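Local atomic coordinates of Arf-GAP (Mus musculus, PDB entry 5C79), a protein that acts as a PtdIns(4,5)P2-dependent GTPase-activating protein for the small GTPase Arf1 and binds anionic phospholipids through its PH domain. Residues K35-E40 / Y118-S123; L85-K90 / F99-H104. All blocks are in the same frame, centred on the assembly; numbering follows the deposited sequence.

Overall arrangement
From the N terminus, the chain first runs through residues 35-40, the lead-in to strand 41-48, which meet the C-terminal helix (115-135) at 118-123. Contact 1 therefore closes a loop that takes in all seven strands of the PH domain. Contact 2 is nested inside it: after the first four strands, segment 85-90 turns into the fifth and pairs with 99-104 on the sixth, closing a short hairpin loop. The two contacts have centres about 15 Å apart and touch through the helix: while Ala120 and Ser123 receive the N-terminal segment, Ile122 packs on Val89 and Phe99 of the hairpin, and Tyr118 and Trp121 also reach Phe99.

Contact 1: residues K35-E40 / Y118-S123; sequences KEYGSE and YIAWIS
With CG of Tyr37 turned away from its own carbonyl carbon (chi1 -62°), the phenol ring leaves the extended backbone and lies against residues 119, 120 and 123 of the helix; Ser123, turned alike at chi1 (-66°), folds its OG back over the preceding helical turn and presents CB to the ring. The helix is the C-terminal one of the PH fold, which closes one end of the strongly bent beta barrel, and Tyr37 lays the N-terminal lead-in against the helix flank. Ala120 lies under the ring. Its CA sits over one ring face, 3.9 Å from the Tyr37 centroid in a CH-pi contact, and Ala120 CB comes to 3.5 Å from Tyr37 CE1. From the same side of the ring plane, but beside its CD2 rather than its CE1, Ser123 CB approaches Tyr37 CD2 obliquely at 3.4 Å. Farther out, the CG2 branch of Ile119 supports the ring end, 3.8 Å from Tyr37 CE2, and the two side chains cross at about a right angle. Gln116, Val124 and Asn127 of the same helix also touch the tyrosine, and Asn127 ND2 donates a hydrogen bond to the carbonyl of Gly38, so the chain is held just beyond the ring as well. No hydrogen bond joins the two segments themselves; they meet by van der Waals contact. On the barrel side of the helix, Trp121 packs against Leu45, Cys61 and Val63. The polar end of Ser123 is satisfied within its own helix: OG donates to Ile119 O at 2.7 Å from above the carbonyl plane, while the helical Ser123 N reaches this oxygen at 2.9 Å from the opposite face of that plane.

Contact 2: residues L85-K90 / F99-H104; sequences LTCQVK and FDLISH
Leu101 pushes its CD1 methyl into the notch between Cys87 and Val89, 3.7 Å from Cys87 CB and equally 3.7 Å from Val89 CG2. Putting CG of Leu101 opposite its backbone N (chi1 -170°) helps bring that methyl across to the neighbouring strand. Val89 in turn straddles two partners: while CG2 meets the leucine, CG1 leans obliquely on the Phe99 ring, 4.1 Å from Phe99 CD2. At the other end of the row, Cys87 SG rests against Ser103 CB at 3.7 Å. This apolar ridge belongs to the hairpin of strands 88-91 and 98-103, part of the second, three-stranded sheet of the PH domain, and it faces the interior: Leu101 and Phe99 continue onto Phe110 of the next strand, and Phe99 also onto Leu125 of the C-terminal helix. The antiparallel strands are laced by two pairs of backbone bonds, Gln88 with Ile102 and Lys90 with Asp100; the straightest runs from Ile102 N to Gln88 O (2.8 Å, 173°). On the opposite face, which carries Gln88, Lys90, Asp100 and Ile102, the isoleucine folds its CG1 over Gln88 O at 3.6 Å. Asp100 OD1 hydrogen-bonds His109 ND1 on strand 106-111. Beyond Cys87 and Ser103 a water bridges the two segments, donating to Thr86 O at 2.8 Å and hydrogen-bonding His104 ND1 in the plane of its ring.

Contact 1: residues K35-E40 / Y118-S123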
loop_
_atom_site.group_PDB
_atom_site.type_symbol
_atom_site.label_atom_id
_atom_site.label_comp_id
_atom_site.label_asym_id
_atom_site.label_seq_id
_atom_site.Cartn_x
_atom_site.Cartn_y
_atom_site.Cartn_z
ATOM N N LYS A 35 11.022 -9.950 8.392
ATOM C CA LYS A 35 10.848 -11.419 8.154
ATOM C C LYS A 35 9.756 -12.022 9.047
ATOM O O LYS A 35 9.389 -13.182 8.891
ATOM C CB LYS A 35 12.172 -12.154 8.311
ATOM C CG LYS A 35 13.262 -11.797 7.310
ATOM C CD LYS A 35 14.433 -12.750 7.460
ATOM C CE LYS A 35 15.495 -12.470 6.433
ATOM N NZ LYS A 35 16.700 -13.248 6.742
ATOM N N GLU A 36 9.179 -11.218 9.932
ATOM C CA GLU A 36 7.926 -11.575 10.620
ATOM C C GLU A 36 6.695 -11.556 9.713
ATOM O O GLU A 36 5.624 -11.967 10.117
ATOM C CB GLU A 36 7.703 -10.761 11.890
ATOM C CG GLU A 36 8.673 -11.085 13.010
ATOM C CD GLU A 36 8.518 -10.083 14.132
ATOM O OE1 GLU A 36 9.167 -9.028 14.051
ATOM O OE2 GLU A 36 7.690 -10.324 15.006
ATOM N N TYR A 37 6.884 -11.095 8.473
ATOM C CA TYR A 37 5.852 -11.036 7.482
ATOM C C TYR A 37 6.337 -11.663 6.181
ATOM O O TYR A 37 7.531 -11.772 5.934
ATOM C CB TYR A 37 5.498 -9.574 7.232
ATOM C CG TYR A 37 4.964 -8.988 8.504
ATOM C CD1 TYR A 37 3.640 -9.144 8.859
ATOM C CD2 TYR A 37 5.826 -8.378 9.389
ATOM C CE1 TYR A 37 3.185 -8.672 10.086
ATOM C CE2 TYR A 37 5.390 -7.893 10.596
ATOM C CZ TYR A 37 4.080 -8.028 10.929
ATOM O OH TYR A 37 3.683 -7.498 12.151
ATOM N N GLY A 38 5.383 -12.077 5.378
ATOM C CA GLY A 38 5.679 -12.554 4.037
ATOM C C GLY A 38 5.741 -11.428 3.001
ATOM O O GLY A 38 5.961 -10.263 3.321
ATOM N N SER A 39 5.515 -11.803 1.756
ATOM C CA SER A 39 5.539 -10.854 0.640
ATOM C C SER A 39 4.192 -10.693 -0.075
ATOM O O SER A 39 4.120 -9.969 -1.071
ATOM C CB SER A 39 6.600 -11.292 -0.378
ATOM O OG SER A 39 6.328 -12.601 -0.853
ATOM N N GLU A 40 3.153 -11.362 0.440
ATOM C CA GLU A 40 1.786 -11.255 -0.036
ATOM C C GLU A 40 0.856 -10.901 1.110
ATOM O O GLU A 40 1.092 -11.299 2.259
ATOM C CB GLU A 40 1.323 -12.587 -0.640
ATOM C CG GLU A 40 2.128 -13.047 -1.820
ATOM C CD GLU A 40 1.687 -14.398 -2.385
ATOM O OE1 GLU A 40 0.768 -15.034 -1.853
ATOM O OE2 GLU A 40 2.297 -14.837 -3.376
ATOM N N TYR A 118 -0.380 -1.497 10.253
ATOM C CA TYR A 118 0.611 -0.590 9.634
ATOM C C TYR A 118 1.957 -1.299 9.462
ATOM O O TYR A 118 2.517 -1.291 8.380
ATOM C CB TYR A 118 0.755 0.704 10.462
ATOM C CG TYR A 118 1.989 1.575 10.342
ATOM C CD1 TYR A 118 3.100 1.360 11.166
ATOM C CD2 TYR A 118 2.043 2.660 9.443
ATOM C CE1 TYR A 118 4.217 2.178 11.080
ATOM C CE2 TYR A 118 3.148 3.486 9.381
ATOM C CZ TYR A 118 4.233 3.235 10.187
ATOM O OH TYR A 118 5.335 4.041 10.141
ATOM N N ILE A 119 2.437 -1.939 10.523
ATOM C CA ILE A 119 3.714 -2.683 10.471
ATOM C C ILE A 119 3.609 -3.806 9.436
ATOM O O ILE A 119 4.522 -3.990 8.641
ATOM C CB ILE A 119 4.158 -3.245 11.837
ATOM C CG1 ILE A 119 4.628 -2.103 12.753
ATOM C CG2 ILE A 119 5.323 -4.225 11.703
ATOM C CD1 ILE A 119 5.816 -1.295 12.269
ATOM N N ALA A 120 2.493 -4.515 9.440
ATOM C CA ALA A 120 2.239 -5.596 8.493
ATOM C C ALA A 120 2.252 -5.130 7.053
ATOM O O ALA A 120 3.005 -5.686 6.216
ATOM C CB ALA A 120 0.947 -6.296 8.798
ATOM N N TRP A 121 1.437 -4.107 6.757
ATOM C CA TRP A 121 1.429 -3.545 5.370
ATOM C C TRP A 121 2.802 -3.082 4.910
ATOM O O TRP A 121 3.280 -3.417 3.820
ATOM C CB TRP A 121 0.427 -2.400 5.236
ATOM C CG TRP A 121 -0.918 -2.884 4.955
ATOM C CD1 TRP A 121 -2.006 -2.886 5.805
ATOM C CD2 TRP A 121 -1.348 -3.492 3.738
ATOM N NE1 TRP A 121 -3.085 -3.495 5.161
ATOM C CE2 TRP A 121 -2.709 -3.835 3.882
ATOM C CE3 TRP A 121 -0.715 -3.756 2.517
ATOM C CZ2 TRP A 121 -3.438 -4.471 2.842
ATOM C CZ3 TRP A 121 -1.443 -4.370 1.495
ATOM C CH2 TRP A 121 -2.788 -4.703 1.660
ATOM N N ILE A 122 3.466 -2.289 5.732
ATOM C CA ILE A 122 4.764 -1.739 5.326
ATOM C C ILE A 122 5.815 -2.858 5.166
ATOM O O ILE A 122 6.608 -2.855 4.229
ATOM C CB ILE A 122 5.226 -0.654 6.273
ATOM C CG1 ILE A 122 4.318 0.569 6.096
ATOM C CG2 ILE A 122 6.649 -0.232 5.956
ATOM C CD1 ILE A 122 4.542 1.637 7.136
ATOM N N SER A 123 5.780 -3.823 6.062
ATOM C CA SER A 123 6.705 -4.985 5.977
ATOM C C SER A 123 6.475 -5.808 4.703
ATOM O O SER A 123 7.440 -6.173 4.020
ATOM C CB SER A 123 6.556 -5.878 7.215
ATOM O OG SER A 123 6.991 -5.170 8.378
#

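Contact 2: residues L85-K90 / F99-H104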
loop_
_atom_site.group_PDB
_atom_site.type_symbol
_atom_site.label_atom_id
_atom_site.label_comp_id
_atom_site.label_asym_id
_atom_site.label_seq_id
_atom_site.Cartn_x
_atom_site.Cartn_y
_atom_site.Cartn_z
ATOM N N LEU A 85 8.509 -2.137 -7.620
ATOM C CA LEU A 85 9.903 -1.708 -7.956
ATOM C C LEU A 85 10.104 -0.228 -8.159
ATOM O O LEU A 85 11.196 0.293 -7.960
ATOM C CB LEU A 85 10.404 -2.464 -9.192
ATOM C CG LEU A 85 10.890 -3.880 -8.952
ATOM C CD1 LEU A 85 11.092 -4.576 -10.281
ATOM C CD2 LEU A 85 12.189 -3.866 -8.147
ATOM N N THR A 86 9.074 0.465 -8.598
ATOM C CA THR A 86 9.196 1.877 -8.916
ATOM C C THR A 86 8.326 2.722 -8.014
ATOM O O THR A 86 7.901 3.805 -8.395
ATOM C CB THR A 86 8.911 2.086 -10.412
ATOM O OG1 THR A 86 7.626 1.518 -10.776
ATOM C CG2 THR A 86 10.000 1.448 -11.200
ATOM N N CYS A 87 8.031 2.170 -6.823
ATOM C CA CYS A 87 7.381 2.900 -5.734
ATOM C C CYS A 87 8.210 2.956 -4.477
ATOM O O CYS A 87 9.115 2.157 -4.251
ATOM C CB CYS A 87 6.012 2.330 -5.376
ATOM S SG CYS A 87 4.833 2.316 -6.755
ATOM N N GLN A 88 7.950 3.975 -3.686
ATOM C CA GLN A 88 8.691 4.194 -2.427
ATOM C C GLN A 88 7.699 4.401 -1.295
ATOM O O GLN A 88 6.867 5.317 -1.326
ATOM C CB GLN A 88 9.631 5.378 -2.511
ATOM C CG GLN A 88 10.467 5.615 -1.255
ATOM C CD GLN A 88 11.305 4.413 -0.872
ATOM O OE1 GLN A 88 12.100 3.940 -1.676
ATOM N NE2 GLN A 88 11.155 3.915 0.358
ATOM N N VAL A 89 7.796 3.527 -0.303
ATOM C CA VAL A 89 7.016 3.704 0.943
ATOM C C VAL A 89 7.663 4.794 1.798
ATOM O O VAL A 89 8.884 4.817 1.986
ATOM C CB VAL A 89 6.907 2.406 1.765
ATOM C CG1 VAL A 89 6.220 2.671 3.092
ATOM C CG2 VAL A 89 6.129 1.368 0.980
ATOM N N LYS A 90 6.844 5.702 2.312
ATOM C CA LYS A 90 7.300 6.728 3.236
ATOM C C LYS A 90 6.391 6.669 4.453
ATOM O O LYS A 90 5.241 7.129 4.392
ATOM C CB LYS A 90 7.288 8.115 2.645
ATOM C CG LYS A 90 7.882 9.136 3.605
ATOM C CD LYS A 90 7.968 10.502 2.991
ATOM C CE LYS A 90 8.681 11.453 3.945
ATOM N NZ LYS A 90 8.697 12.825 3.380
ATOM N N PHE A 99 0.854 5.942 6.038
ATOM C CA PHE A 99 2.049 5.965 5.199
ATOM C C PHE A 99 1.694 6.406 3.801
ATOM O O PHE A 99 0.592 6.187 3.342
ATOM C CB PHE A 99 2.740 4.592 5.149
ATOM C CG PHE A 99 1.900 3.487 4.584
ATOM C CD1 PHE A 99 0.964 2.832 5.358
ATOM C CD2 PHE A 99 2.096 3.053 3.259
ATOM C CE1 PHE A 99 0.210 1.771 4.816
ATOM C CE2 PHE A 99 1.369 2.009 2.737
ATOM C CZ PHE A 99 0.423 1.375 3.504
ATOM N N ASP A 100 2.672 6.991 3.118
ATOM C CA ASP A 100 2.544 7.285 1.715
ATOM C C ASP A 100 3.189 6.204 0.865
ATOM O O ASP A 100 4.209 5.609 1.245
ATOM C CB ASP A 100 3.212 8.626 1.416
ATOM C CG ASP A 100 2.435 9.807 1.918
ATOM O OD1 ASP A 100 1.324 9.642 2.461
ATOM O OD2 ASP A 100 2.983 10.933 1.782
ATOM N N LEU A 101 2.616 6.011 -0.309
ATOM C CA LEU A 101 3.250 5.245 -1.394
ATOM C C LEU A 101 3.477 6.147 -2.588
ATOM O O LEU A 101 2.531 6.606 -3.272
ATOM C CB LEU A 101 2.417 4.030 -1.780
ATOM C CG LEU A 101 3.115 3.057 -2.726
ATOM C CD1 LEU A 101 4.291 2.372 -2.057
ATOM C CD2 LEU A 101 2.116 2.032 -3.171
ATOM N N ILE A 102 4.754 6.471 -2.803
ATOM C CA ILE A 102 5.155 7.386 -3.860
ATOM C C ILE A 102 5.351 6.563 -5.130
ATOM O O ILE A 102 6.211 5.686 -5.203
ATOM C CB ILE A 102 6.462 8.134 -3.505
ATOM C CG1 ILE A 102 6.297 8.817 -2.143
ATOM C CG2 ILE A 102 6.789 9.162 -4.583
ATOM C CD1 ILE A 102 7.596 9.276 -1.522
ATOM N N SER A 103 4.515 6.821 -6.120
ATOM C CA SER A 103 4.693 6.223 -7.432
ATOM C C SER A 103 5.192 7.294 -8.405
ATOM O O SER A 103 5.199 8.469 -8.118
ATOM C CB SER A 103 3.412 5.531 -7.929
ATOM O OG SER A 103 2.487 6.459 -8.411
ATOM N N HIS A 104 5.550 6.853 -9.597
ATOM C CA HIS A 104 6.153 7.778 -10.564
ATOM C C HIS A 104 5.274 8.985 -10.943
ATOM O O HIS A 104 5.788 10.062 -11.210
ATOM C CB HIS A 104 6.600 7.009 -11.786
ATOM C CG HIS A 104 5.479 6.487 -12.606
ATOM N ND1 HIS A 104 4.794 5.326 -12.309
ATOM C CD2 HIS A 104 4.927 6.979 -13.734
ATOM C CE1 HIS A 104 3.878 5.122 -13.237
ATOM N NE2 HIS A 104 3.935 6.118 -14.102
HETATM O O HOH W 1 5.726 3.710 -10.211
#